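Local coordinates for TSC1 N-terminal domain (Chaetomium thermophilum, PDB 7A0M), which is the N-terminal part of the TSC1 subunit of the TSC complex and probably helps bind phosphoinositides of the lysosomal membrane in mTORC1 regulation, at residues Y334-V339 / P380-Y385; N272-L277 / P321-Y326; K98-V103 / N146-R151; D184-M189 / L224-F229. One frame throughout, in Å; residues are numbered along the deposited sequence.

Overall arrangement
The four contacts join successive parts of an elongated, all-helical chain, and each closes before the next along the sequence opens. Contact 3 (98-103 / 146-151) comes first and holds two helices together by salt bridges; contact 4 (184-189 / 224-229) follows, its nearest atoms about 5 Å away. Contact 2 (272-277 / 321-326) lies about 24 Å from contact 4, centre to centre. It touches contact 1 (334-339 / 380-385), where Phe338 CE1 is 3.8 Å from Tyr274 CD2, and helices 323-333 and 335-343 follow each other in the chain. Contacts 1 and 3 are about 49 Å apart between centres, on opposite sides of the chain's centre. Contact 1 also meets the second subunit.

Contact 1: residues Y334-V339 / P380-Y385; sequences YPINFV and PNFYEY
The ring of Phe382 projects from the short 3-10 segment against the first turn of helix 335-343. Its CG stands anti to the carbonyl carbon (chi1 -70°), which carries the ring across to the helix. Beyond CB, the CD1 and CE1 side comes first: Ile336 CG1 lies over one face in a CH-pi contact, 4.2 Å from the ring centroid and 26° off its normal. At its CE2 corner the ring meets Pro335 CB, Phe382 CE2 to Pro335 CB 4.0 Å. The tip, Phe382 CZ, ends against Val339 CG2, 3.8 Å away and near the ring plane. Ile336 continues past the ring with an extended chain (chi2 176°), and its CD1 reaches the backbone of the turn, 3.2 Å from Tyr385 O and 3.5 Å from Asn381 O. Tyr385 CB adds a contact with the same methyl. Beside it, Pro335 CD rests 3.6 Å from Asn381 ND2, whose hydrogen bond goes to Glu390 OE1. That oxygen also accepts from Ile336 N, tying the helix start to the turn. Phe382 further meets Phe382 of the second subunit, and Val339 packs on Leu378 of that subunit. The arrangement is a 3-10 turn docked by one aromatic residue on the first turn of a helix, at the interface of two copies of this helical domain.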
# COMPACT_ATOMS: atom_id res chain seq x y z
N TYR B 334 -7.70 6.76 10.94
CA TYR B 334 -7.38 5.83 12.03
C TYR B 334 -7.02 4.47 11.44
O TYR B 334 -7.77 3.50 11.57
CB TYR B 334 -8.55 5.72 13.01
CG TYR B 334 -8.82 7.00 13.77
CD1 TYR B 334 -9.68 7.97 13.27
CD2 TYR B 334 -8.20 7.24 14.99
CE1 TYR B 334 -9.92 9.14 13.96
CE2 TYR B 334 -8.44 8.41 15.69
CZ TYR B 334 -9.30 9.35 15.17
OH TYR B 334 -9.54 10.51 15.87
N PRO B 335 -5.86 4.37 10.79
CA PRO B 335 -5.49 3.09 10.15
C PRO B 335 -5.27 1.96 11.14
O PRO B 335 -5.74 0.84 10.90
CB PRO B 335 -4.20 3.44 9.40
CG PRO B 335 -3.64 4.60 10.16
CD PRO B 335 -4.82 5.40 10.60
N ILE B 336 -4.56 2.21 12.24
CA ILE B 336 -4.23 1.14 13.18
C ILE B 336 -5.49 0.58 13.82
O ILE B 336 -5.64 -0.64 13.98
CB ILE B 336 -3.23 1.65 14.23
CG1 ILE B 336 -1.98 2.19 13.55
CG2 ILE B 336 -2.86 0.53 15.20
CD1 ILE B 336 -0.97 2.80 14.50
N ASN B 337 -6.43 1.45 14.19
CA ASN B 337 -7.70 0.98 14.73
C ASN B 337 -8.56 0.32 13.65
O ASN B 337 -9.29 -0.63 13.95
CB ASN B 337 -8.47 2.14 15.38
CG ASN B 337 -7.90 2.51 16.73
OD1 ASN B 337 -8.38 2.04 17.76
ND2 ASN B 337 -6.89 3.37 16.74
N PHE B 338 -8.47 0.80 12.41
CA PHE B 338 -9.29 0.23 11.34
C PHE B 338 -8.85 -1.19 11.00
O PHE B 338 -9.68 -2.11 10.92
CB PHE B 338 -9.23 1.11 10.10
CG PHE B 338 -10.23 0.75 9.04
CD1 PHE B 338 -11.40 0.09 9.36
CD2 PHE B 338 -9.99 1.05 7.71
CE1 PHE B 338 -12.32 -0.25 8.39
CE2 PHE B 338 -10.90 0.71 6.72
CZ PHE B 338 -12.07 0.06 7.07
N VAL B 339 -7.55 -1.40 10.80
CA VAL B 339 -7.06 -2.73 10.46
C VAL B 339 -7.20 -3.67 11.66
O VAL B 339 -7.32 -4.89 11.48
CB VAL B 339 -5.61 -2.68 9.95
CG1 VAL B 339 -5.49 -1.70 8.79
CG2 VAL B 339 -4.65 -2.31 11.07
N PRO B 380 1.71 6.11 7.46
CA PRO B 380 2.79 6.56 8.36
C PRO B 380 2.49 6.33 9.84
O PRO B 380 3.43 6.28 10.64
CB PRO B 380 2.91 8.05 8.05
CG PRO B 380 2.29 8.23 6.71
CD PRO B 380 1.23 7.19 6.58
N ASN B 381 1.22 6.19 10.22
CA ASN B 381 0.88 5.93 11.62
C ASN B 381 1.52 4.65 12.12
O ASN B 381 1.82 4.53 13.32
CB ASN B 381 -0.63 5.88 11.80
CG ASN B 381 -1.26 7.25 11.87
OD1 ASN B 381 -0.68 8.24 11.41
ND2 ASN B 381 -2.45 7.33 12.46
N PHE B 382 1.74 3.68 11.23
CA PHE B 382 2.35 2.42 11.64
C PHE B 382 3.81 2.60 12.06
O PHE B 382 4.37 1.69 12.68
CB PHE B 382 2.23 1.38 10.52
CG PHE B 382 0.82 0.89 10.30
CD1 PHE B 382 0.24 -0.00 11.19
CD2 PHE B 382 0.07 1.32 9.21
CE1 PHE B 382 -1.06 -0.45 10.99
CE2 PHE B 382 -1.22 0.87 9.01
CZ PHE B 382 -1.79 -0.02 9.90
N TYR B 383 4.42 3.74 11.74
CA TYR B 383 5.74 4.10 12.23
C TYR B 383 5.71 4.99 13.45
O TYR B 383 6.77 5.34 13.97
CB TYR B 383 6.50 4.93 11.18
CG TYR B 383 7.00 4.29 9.93
CD1 TYR B 383 7.06 2.91 9.78
CD2 TYR B 383 7.44 5.08 8.87
CE1 TYR B 383 7.54 2.35 8.61
CE2 TYR B 383 7.92 4.52 7.71
CZ TYR B 383 7.97 3.16 7.59
OH TYR B 383 8.45 2.63 6.42
N GLU B 384 4.53 5.34 13.95
CA GLU B 384 4.50 6.48 14.85
C GLU B 384 3.64 6.23 16.08
O GLU B 384 3.92 6.76 17.16
CB GLU B 384 4.04 7.70 14.06
CG GLU B 384 4.32 9.05 14.68
CD GLU B 384 4.35 10.15 13.63
OE1 GLU B 384 4.20 9.83 12.43
OE2 GLU B 384 4.53 11.32 13.99
N TYR B 385 2.58 5.44 15.93
CA TYR B 385 1.58 5.30 16.97
C TYR B 385 1.32 3.83 17.26
O TYR B 385 1.59 2.95 16.45
CB TYR B 385 0.27 5.99 16.58
CG TYR B 385 0.45 7.45 16.26
CD1 TYR B 385 0.59 8.39 17.27
CD2 TYR B 385 0.50 7.89 14.95
CE1 TYR B 385 0.77 9.73 16.98
CE2 TYR B 385 0.68 9.23 14.65
CZ TYR B 385 0.81 10.14 15.67
OH TYR B 385 0.99 11.48 15.39

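Contact 2: residues N272-L277 / P321-Y326; sequences NIYARL and PYLPEY
Tyr326 lays the CE2 edge of its ring against the backbone of helix 267-278, with Tyr274 CB 3.7 Å from Tyr326 CE2 and the backbone N of Tyr274 in the ring plane. Ile273 CG2 touches the same carbon, Tyr326 CE2, at 4.1 Å, the two side chains crossing at about a right angle. One turn away, Leu323 inserts its two methyls. Leu323 CD1 lies 3.8 Å from Tyr274 CD1 and 3.9 Å from Leu277 CB, while Leu323 CD2 lies 3.7 Å from Leu277 O. Leu323 CG is anti to the backbone N (chi1 -178°), the setting that aims the branch at the facing helix. No hydrogen bond crosses between the segments; the fit is by shape. The two hydroxyls are bonded outside the segments: Tyr326 OH is hydrogen-bonded to Leu270 O, a turn earlier on the opposing helix, and Tyr274 OH to Ser369 OG of helix 357-373. A leucine in place of Tyr326 would probably leave the Leu270 carbonyl without this hydroxyl and open a gap beside Ile273 and Tyr274. Farther out, Ile273 packs on Leu233 and Leu236 of helix 228-238. Tyr274 faces Tyr326 and Leu277 faces Leu323, a pairing of helices running in opposite senses that is consistent with the layered packing of an alpha-solenoid.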
# COMPACT_ATOMS: atom_id res chain seq x y z
N ASN B 272 -18.52 -0.60 12.10
CA ASN B 272 -19.65 -1.48 11.83
C ASN B 272 -20.40 -1.06 10.57
O ASN B 272 -20.92 -1.92 9.85
CB ASN B 272 -20.60 -1.50 13.03
CG ASN B 272 -20.03 -2.27 14.20
OD1 ASN B 272 -19.15 -3.12 14.04
ND2 ASN B 272 -20.54 -1.98 15.40
N ILE B 273 -20.47 0.24 10.29
CA ILE B 273 -21.10 0.71 9.06
C ILE B 273 -20.34 0.19 7.85
O ILE B 273 -20.94 -0.25 6.86
CB ILE B 273 -21.21 2.24 9.06
CG1 ILE B 273 -22.24 2.71 10.09
CG2 ILE B 273 -21.56 2.76 7.67
CD1 ILE B 273 -22.31 4.21 10.24
N TYR B 274 -19.01 0.24 7.90
CA TYR B 274 -18.21 -0.29 6.80
C TYR B 274 -18.48 -1.78 6.58
O TYR B 274 -18.62 -2.23 5.44
CB TYR B 274 -16.72 -0.06 7.07
CG TYR B 274 -15.81 -0.91 6.20
CD1 TYR B 274 -15.52 -0.53 4.90
CD2 TYR B 274 -15.25 -2.08 6.69
CE1 TYR B 274 -14.69 -1.31 4.11
CE2 TYR B 274 -14.42 -2.86 5.90
CZ TYR B 274 -14.15 -2.47 4.61
OH TYR B 274 -13.32 -3.24 3.82
N ALA B 275 -18.56 -2.55 7.66
CA ALA B 275 -18.81 -3.98 7.53
C ALA B 275 -20.19 -4.26 6.95
O ALA B 275 -20.35 -5.20 6.15
CB ALA B 275 -18.65 -4.67 8.89
N ARG B 276 -21.19 -3.47 7.33
CA ARG B 276 -22.53 -3.66 6.78
C ARG B 276 -22.55 -3.38 5.28
O ARG B 276 -23.10 -4.16 4.50
CB ARG B 276 -23.54 -2.76 7.49
CG ARG B 276 -24.96 -2.99 7.02
CD ARG B 276 -25.85 -1.77 7.21
NE ARG B 276 -27.24 -2.06 6.87
CZ ARG B 276 -28.13 -1.14 6.54
NH1 ARG B 276 -27.79 0.14 6.49
NH2 ARG B 276 -29.37 -1.50 6.24
N LEU B 277 -21.95 -2.26 4.87
CA LEU B 277 -21.94 -1.91 3.45
C LEU B 277 -21.06 -2.86 2.65
O LEU B 277 -21.29 -3.05 1.45
CB LEU B 277 -21.48 -0.47 3.28
CG LEU B 277 -22.24 0.57 4.10
CD1 LEU B 277 -21.85 1.99 3.70
CD2 LEU B 277 -23.74 0.37 3.99
N PRO B 321 -21.82 2.48 -4.15
CA PRO B 321 -20.73 3.00 -4.99
C PRO B 321 -19.63 3.71 -4.22
O PRO B 321 -18.46 3.61 -4.59
CB PRO B 321 -21.46 3.96 -5.95
CG PRO B 321 -22.87 3.47 -5.98
CD PRO B 321 -23.15 2.95 -4.59
N TYR B 322 -19.98 4.44 -3.16
CA TYR B 322 -19.01 5.26 -2.44
C TYR B 322 -18.28 4.49 -1.34
O TYR B 322 -17.54 5.10 -0.56
CB TYR B 322 -19.70 6.48 -1.84
CG TYR B 322 -18.90 7.76 -1.97
CD1 TYR B 322 -18.65 8.32 -3.21
CD2 TYR B 322 -18.39 8.40 -0.85
CE1 TYR B 322 -17.92 9.49 -3.34
CE2 TYR B 322 -17.65 9.56 -0.96
CZ TYR B 322 -17.42 10.10 -2.21
OH TYR B 322 -16.69 11.26 -2.33
N LEU B 323 -18.47 3.17 -1.26
CA LEU B 323 -17.75 2.38 -0.26
C LEU B 323 -16.23 2.48 -0.37
O LEU B 323 -15.58 2.58 0.68
CB LEU B 323 -18.21 0.92 -0.34
CG LEU B 323 -17.59 -0.04 0.68
CD1 LEU B 323 -17.88 0.41 2.10
CD2 LEU B 323 -18.07 -1.46 0.45
N PRO B 324 -15.61 2.43 -1.56
CA PRO B 324 -14.14 2.56 -1.60
C PRO B 324 -13.62 3.85 -0.99
O PRO B 324 -12.60 3.84 -0.29
CB PRO B 324 -13.82 2.48 -3.10
CG PRO B 324 -14.95 1.73 -3.68
CD PRO B 324 -16.16 2.13 -2.89
N GLU B 325 -14.30 4.98 -1.23
CA GLU B 325 -13.89 6.24 -0.62
C GLU B 325 -14.05 6.21 0.89
O GLU B 325 -13.31 6.88 1.61
CB GLU B 325 -14.68 7.40 -1.23
CG GLU B 325 -14.42 7.64 -2.71
CD GLU B 325 -15.17 6.68 -3.62
OE1 GLU B 325 -15.77 5.71 -3.10
OE2 GLU B 325 -15.16 6.90 -4.85
N TYR B 326 -15.02 5.43 1.39
CA TYR B 326 -15.20 5.31 2.84
C TYR B 326 -14.04 4.54 3.47
O TYR B 326 -13.57 4.90 4.55
CB TYR B 326 -16.53 4.64 3.15
CG TYR B 326 -16.90 4.63 4.61
CD1 TYR B 326 -16.77 5.78 5.38
CD2 TYR B 326 -17.39 3.48 5.22
CE1 TYR B 326 -17.11 5.78 6.72
CE2 TYR B 326 -17.73 3.47 6.56
CZ TYR B 326 -17.59 4.62 7.31
OH TYR B 326 -17.93 4.62 8.64

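Contact 3: residues K98-V103 / N146-R151; sequences KLLDPV and NRLLVR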
# COMPACT_ATOMS: atom_id res chain seq x y z
N LYS B 98 -43.58 37.72 4.69
CA LYS B 98 -44.77 38.09 3.93
C LYS B 98 -44.52 38.10 2.43
O LYS B 98 -45.43 37.78 1.65
CB LYS B 98 -45.26 39.46 4.42
CG LYS B 98 -46.56 39.95 3.85
CD LYS B 98 -46.87 41.30 4.48
CE LYS B 98 -48.23 41.81 4.08
NZ LYS B 98 -49.34 40.90 4.48
N LEU B 99 -43.30 38.44 2.00
CA LEU B 99 -42.99 38.54 0.58
C LEU B 99 -42.41 37.27 -0.02
O LEU B 99 -42.23 37.21 -1.24
CB LEU B 99 -41.99 39.69 0.34
CG LEU B 99 -42.39 41.09 0.81
CD1 LEU B 99 -41.42 42.13 0.27
CD2 LEU B 99 -43.81 41.41 0.40
N LEU B 100 -42.10 36.26 0.79
CA LEU B 100 -41.41 35.07 0.29
C LEU B 100 -42.19 34.39 -0.83
O LEU B 100 -41.71 34.27 -1.96
CB LEU B 100 -41.15 34.09 1.44
CG LEU B 100 -40.44 32.80 1.03
CD1 LEU B 100 -39.10 33.12 0.38
CD2 LEU B 100 -40.25 31.88 2.22
N ASP B 101 -43.41 33.95 -0.53
CA ASP B 101 -44.23 33.23 -1.50
C ASP B 101 -44.62 34.09 -2.70
O ASP B 101 -44.61 33.59 -3.83
CB ASP B 101 -45.48 32.66 -0.83
CG ASP B 101 -45.15 31.52 0.12
OD1 ASP B 101 -44.18 30.79 -0.15
OD2 ASP B 101 -45.87 31.35 1.13
N PRO B 102 -44.99 35.37 -2.52
CA PRO B 102 -45.22 36.21 -3.71
C PRO B 102 -44.01 36.33 -4.62
O PRO B 102 -44.16 36.33 -5.85
CB PRO B 102 -45.62 37.56 -3.11
CG PRO B 102 -46.23 37.22 -1.81
CD PRO B 102 -45.45 36.05 -1.29
N VAL B 103 -42.80 36.43 -4.05
CA VAL B 103 -41.60 36.50 -4.87
C VAL B 103 -41.34 35.17 -5.56
O VAL B 103 -41.02 35.12 -6.76
CB VAL B 103 -40.40 36.95 -4.02
CG1 VAL B 103 -39.10 36.66 -4.75
CG2 VAL B 103 -40.50 38.43 -3.69
N ASN B 146 -36.57 27.14 8.12
CA ASN B 146 -37.71 26.22 8.00
C ASN B 146 -38.66 26.65 6.89
O ASN B 146 -39.18 25.81 6.15
CB ASN B 146 -38.45 26.12 9.33
CG ASN B 146 -37.70 25.31 10.36
OD1 ASN B 146 -36.81 24.52 10.03
ND2 ASN B 146 -38.06 25.48 11.63
N ARG B 147 -38.90 27.96 6.77
CA ARG B 147 -39.72 28.45 5.67
C ARG B 147 -39.07 28.14 4.33
O ARG B 147 -39.74 27.69 3.39
CB ARG B 147 -39.95 29.96 5.82
CG ARG B 147 -41.13 30.31 6.70
CD ARG B 147 -42.42 30.27 5.91
NE ARG B 147 -42.74 31.58 5.34
CZ ARG B 147 -43.40 31.76 4.21
NH1 ARG B 147 -43.81 30.72 3.50
NH2 ARG B 147 -43.65 32.99 3.77
N LEU B 148 -37.76 28.35 4.22
CA LEU B 148 -37.05 28.01 2.99
C LEU B 148 -37.02 26.51 2.76
O LEU B 148 -37.17 26.04 1.63
CB LEU B 148 -35.63 28.57 3.04
CG LEU B 148 -35.47 30.09 3.10
CD1 LEU B 148 -34.00 30.46 3.12
CD2 LEU B 148 -36.16 30.73 1.90
N LEU B 149 -36.80 25.73 3.83
CA LEU B 149 -36.70 24.28 3.69
C LEU B 149 -38.01 23.67 3.20
O LEU B 149 -38.01 22.89 2.24
CB LEU B 149 -36.30 23.65 5.03
CG LEU B 149 -34.81 23.73 5.37
CD1 LEU B 149 -34.57 23.29 6.80
CD2 LEU B 149 -34.01 22.88 4.41
N VAL B 150 -39.12 24.02 3.84
CA VAL B 150 -40.41 23.44 3.45
C VAL B 150 -40.70 23.71 1.98
O VAL B 150 -41.15 22.82 1.25
CB VAL B 150 -41.53 23.99 4.36
CG1 VAL B 150 -42.88 23.96 3.64
CG2 VAL B 150 -41.61 23.19 5.65
N ARG B 151 -40.44 24.93 1.52
CA ARG B 151 -40.64 25.23 0.10
C ARG B 151 -39.63 24.52 -0.80
O ARG B 151 -39.94 24.21 -1.95
CB ARG B 151 -40.63 26.74 -0.07
CG ARG B 151 -41.69 27.33 0.82
CD ARG B 151 -42.73 28.07 0.05
NE ARG B 151 -43.67 28.73 0.96
CZ ARG B 151 -44.62 28.06 1.60
NH1 ARG B 151 -44.75 26.75 1.43
NH2 ARG B 151 -45.47 28.70 2.40
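Leu100 and Asp101, neighbours on helix 89-105, take hold of Arg147 in two ways. Leu100 CD2 lies over one face of its guanidinium, 3.7 Å from Arg147 CZ and over the centre of the group, while Leu100 CB lies 3.6 Å from Arg147 NH2. The Asp101 carboxylate instead stands at the edge: Arg147 NH1 donates to Asp101 OD2 at 3.2 Å along a nearly straight bond (164°), in the guanidinium plane but from above the carboxylate plane. The two planes are turned 75° apart. Arg147 reaches this position by folding its chain at chi2 and chi3. Arg151, one turn on, comes to Asp101 at about a right angle, its guanidinium plane inclined 47° to the carboxylate. Arg151 NH2 donates to the syn lone pair of Asp101 OD2 at 3.0 Å, tilted out of the guanidinium plane; the modelled approach of NE to OD1 is very short, and its exact geometry is doubtful. Both arginines have further acidic partners, Asp97 for Arg147 NE and Glu154 for Arg151 NH1. A methionine in place of Arg147 would probably leave Asp97 without this mate and Asp101 with Arg151 as its remaining partner across the contact. Deeper in, Leu100 CD1 and Leu148 CD2 touch at 4.1 Å. The axes of segments 98-103 and 146-151 approach to 11.5 Å. Asp101 is thus shared by the two arginines, and Asp97 and Glu154, their further partners, probably help balance the charge, giving a salt-bridge network beside the buried Leu100-Leu148 contact.

Contact 4: residues D184-M189 / L224-F229; sequences DPKGFM and LQTPLF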
# COMPACT_ATOMS: atom_id res chain seq x y z
N ASP B 184 -25.35 30.83 9.81
CA ASP B 184 -25.69 30.03 10.98
C ASP B 184 -25.58 28.56 10.61
O ASP B 184 -26.59 27.91 10.31
CB ASP B 184 -27.09 30.38 11.49
CG ASP B 184 -27.44 29.66 12.78
OD1 ASP B 184 -26.52 29.13 13.44
OD2 ASP B 184 -28.63 29.63 13.14
N PRO B 185 -24.36 28.01 10.60
CA PRO B 185 -24.20 26.60 10.21
C PRO B 185 -24.89 25.63 11.15
O PRO B 185 -25.51 24.66 10.68
CB PRO B 185 -22.68 26.41 10.21
CG PRO B 185 -22.11 27.80 10.11
CD PRO B 185 -23.07 28.67 10.85
N LYS B 186 -24.81 25.85 12.46
CA LYS B 186 -25.48 24.96 13.40
C LYS B 186 -26.99 25.03 13.23
O LYS B 186 -27.67 23.99 13.24
CB LYS B 186 -25.09 25.32 14.84
CG LYS B 186 -25.86 24.52 15.88
CD LYS B 186 -25.33 24.77 17.28
CE LYS B 186 -26.26 24.19 18.33
NZ LYS B 186 -26.72 22.82 17.98
N GLY B 187 -27.54 26.23 13.07
CA GLY B 187 -28.97 26.36 12.84
C GLY B 187 -29.42 25.70 11.54
O GLY B 187 -30.52 25.15 11.46
N PHE B 188 -28.57 25.76 10.51
CA PHE B 188 -28.91 25.10 9.25
C PHE B 188 -29.06 23.60 9.43
O PHE B 188 -29.97 22.98 8.86
CB PHE B 188 -27.84 25.40 8.19
CG PHE B 188 -28.11 24.75 6.87
CD1 PHE B 188 -28.96 25.34 5.95
CD2 PHE B 188 -27.52 23.54 6.55
CE1 PHE B 188 -29.21 24.73 4.73
CE2 PHE B 188 -27.77 22.93 5.33
CZ PHE B 188 -28.62 23.52 4.42
N MSE B 189 -28.18 22.99 10.22
CA MSE B 189 -28.16 21.54 10.36
C MSE B 189 -29.16 21.05 11.41
O MSE B 189 -29.62 19.91 11.34
CB MSE B 189 -26.74 21.07 10.70
CG MSE B 189 -25.76 21.31 9.55
SE MSE B 189 -23.92 20.79 9.92
CE MSE B 189 -23.45 22.19 11.19
N LEU B 224 -21.52 18.02 15.38
CA LEU B 224 -21.48 17.08 16.49
C LEU B 224 -22.32 17.56 17.67
O LEU B 224 -22.85 16.74 18.43
CB LEU B 224 -20.04 16.84 16.93
CG LEU B 224 -19.15 16.20 15.87
CD1 LEU B 224 -17.80 15.87 16.44
CD2 LEU B 224 -19.82 14.95 15.30
N GLN B 225 -22.47 18.88 17.82
CA GLN B 225 -23.36 19.47 18.81
C GLN B 225 -24.79 19.61 18.31
O GLN B 225 -25.54 20.46 18.79
CB GLN B 225 -22.80 20.82 19.27
CG GLN B 225 -21.47 20.70 19.99
CD GLN B 225 -20.84 22.04 20.31
OE1 GLN B 225 -21.53 23.06 20.40
NE2 GLN B 225 -19.52 22.04 20.47
N THR B 226 -25.18 18.78 17.35
CA THR B 226 -26.51 18.76 16.76
C THR B 226 -26.84 17.31 16.43
O THR B 226 -25.94 16.50 16.19
CB THR B 226 -26.59 19.63 15.49
OG1 THR B 226 -27.94 20.05 15.28
CG2 THR B 226 -26.15 18.86 14.25
N PRO B 227 -28.13 16.94 16.46
CA PRO B 227 -28.50 15.53 16.24
C PRO B 227 -28.32 15.04 14.81
O PRO B 227 -28.59 13.86 14.55
CB PRO B 227 -29.98 15.50 16.65
CG PRO B 227 -30.45 16.90 16.49
CD PRO B 227 -29.29 17.76 16.87
N LEU B 228 -27.89 15.89 13.88
CA LEU B 228 -27.82 15.47 12.48
C LEU B 228 -26.79 14.36 12.26
O LEU B 228 -27.05 13.41 11.51
CB LEU B 228 -27.52 16.67 11.58
CG LEU B 228 -27.46 16.35 10.08
CD1 LEU B 228 -28.75 15.69 9.63
CD2 LEU B 228 -27.19 17.61 9.27
N PHE B 229 -25.63 14.47 12.90
CA PHE B 229 -24.56 13.49 12.68
C PHE B 229 -25.01 12.09 13.06
O PHE B 229 -24.79 11.13 12.31
CB PHE B 229 -23.31 13.89 13.46
CG PHE B 229 -22.10 13.06 13.13
CD1 PHE B 229 -21.44 13.22 11.92
CD2 PHE B 229 -21.63 12.12 14.03
CE1 PHE B 229 -20.33 12.46 11.62
CE2 PHE B 229 -20.52 11.35 13.73
CZ PHE B 229 -19.87 11.52 12.52
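One polar bond spans the contact: Lys186 NZ donates to the backbone carbonyl Gln225 O at 2.8 Å. The lysine chain leaves the helix with its first three torsions extended and turns at the last (chi4 45°), which brings NZ to Gln225. The amine does not lie on a carbonyl lone pair; it comes from above the carbonyl plane, 39° out of it, with a C=O...N angle of 137°. Asn190 OD1, one turn further on the same helix, takes a second hydrogen bond from NZ. Lys186 NZ also lies 4.0 Å from Thr226 CB, so the charged end borders the threonine side chain. Apolar packing fills the deeper part. Met189, present as selenomethionine, touches Leu228 with the base of its side chain: Met189 CB is 3.8 Å from Leu228 CD2 and Met189 CG 4.0 Å from the same methyl, the two side chains crossing at about a right angle. The selenium end leads away from the segment 224-229. Leu228 CD2 also lies 3.9 Å from Met189 O, and Thr226 CG2 meets Met189 CB at 4.2 Å. Capping holds the start of helix 185-196: Asp184, at its N-cap, accepts from Gly187 N at OD1 over 3.1 Å, from above its carboxylate plane. Nearby, Phe188 stacks on Phe212, and Leu228 packs on Val196 at the far end of helix 185-196. The chemistry is therefore split: a lysine bond to a backbone carbonyl links helix 185-196 to the backbone ahead of helix 228-238, while apolar contacts of Met189 and Leu228 bury the joint between the helices.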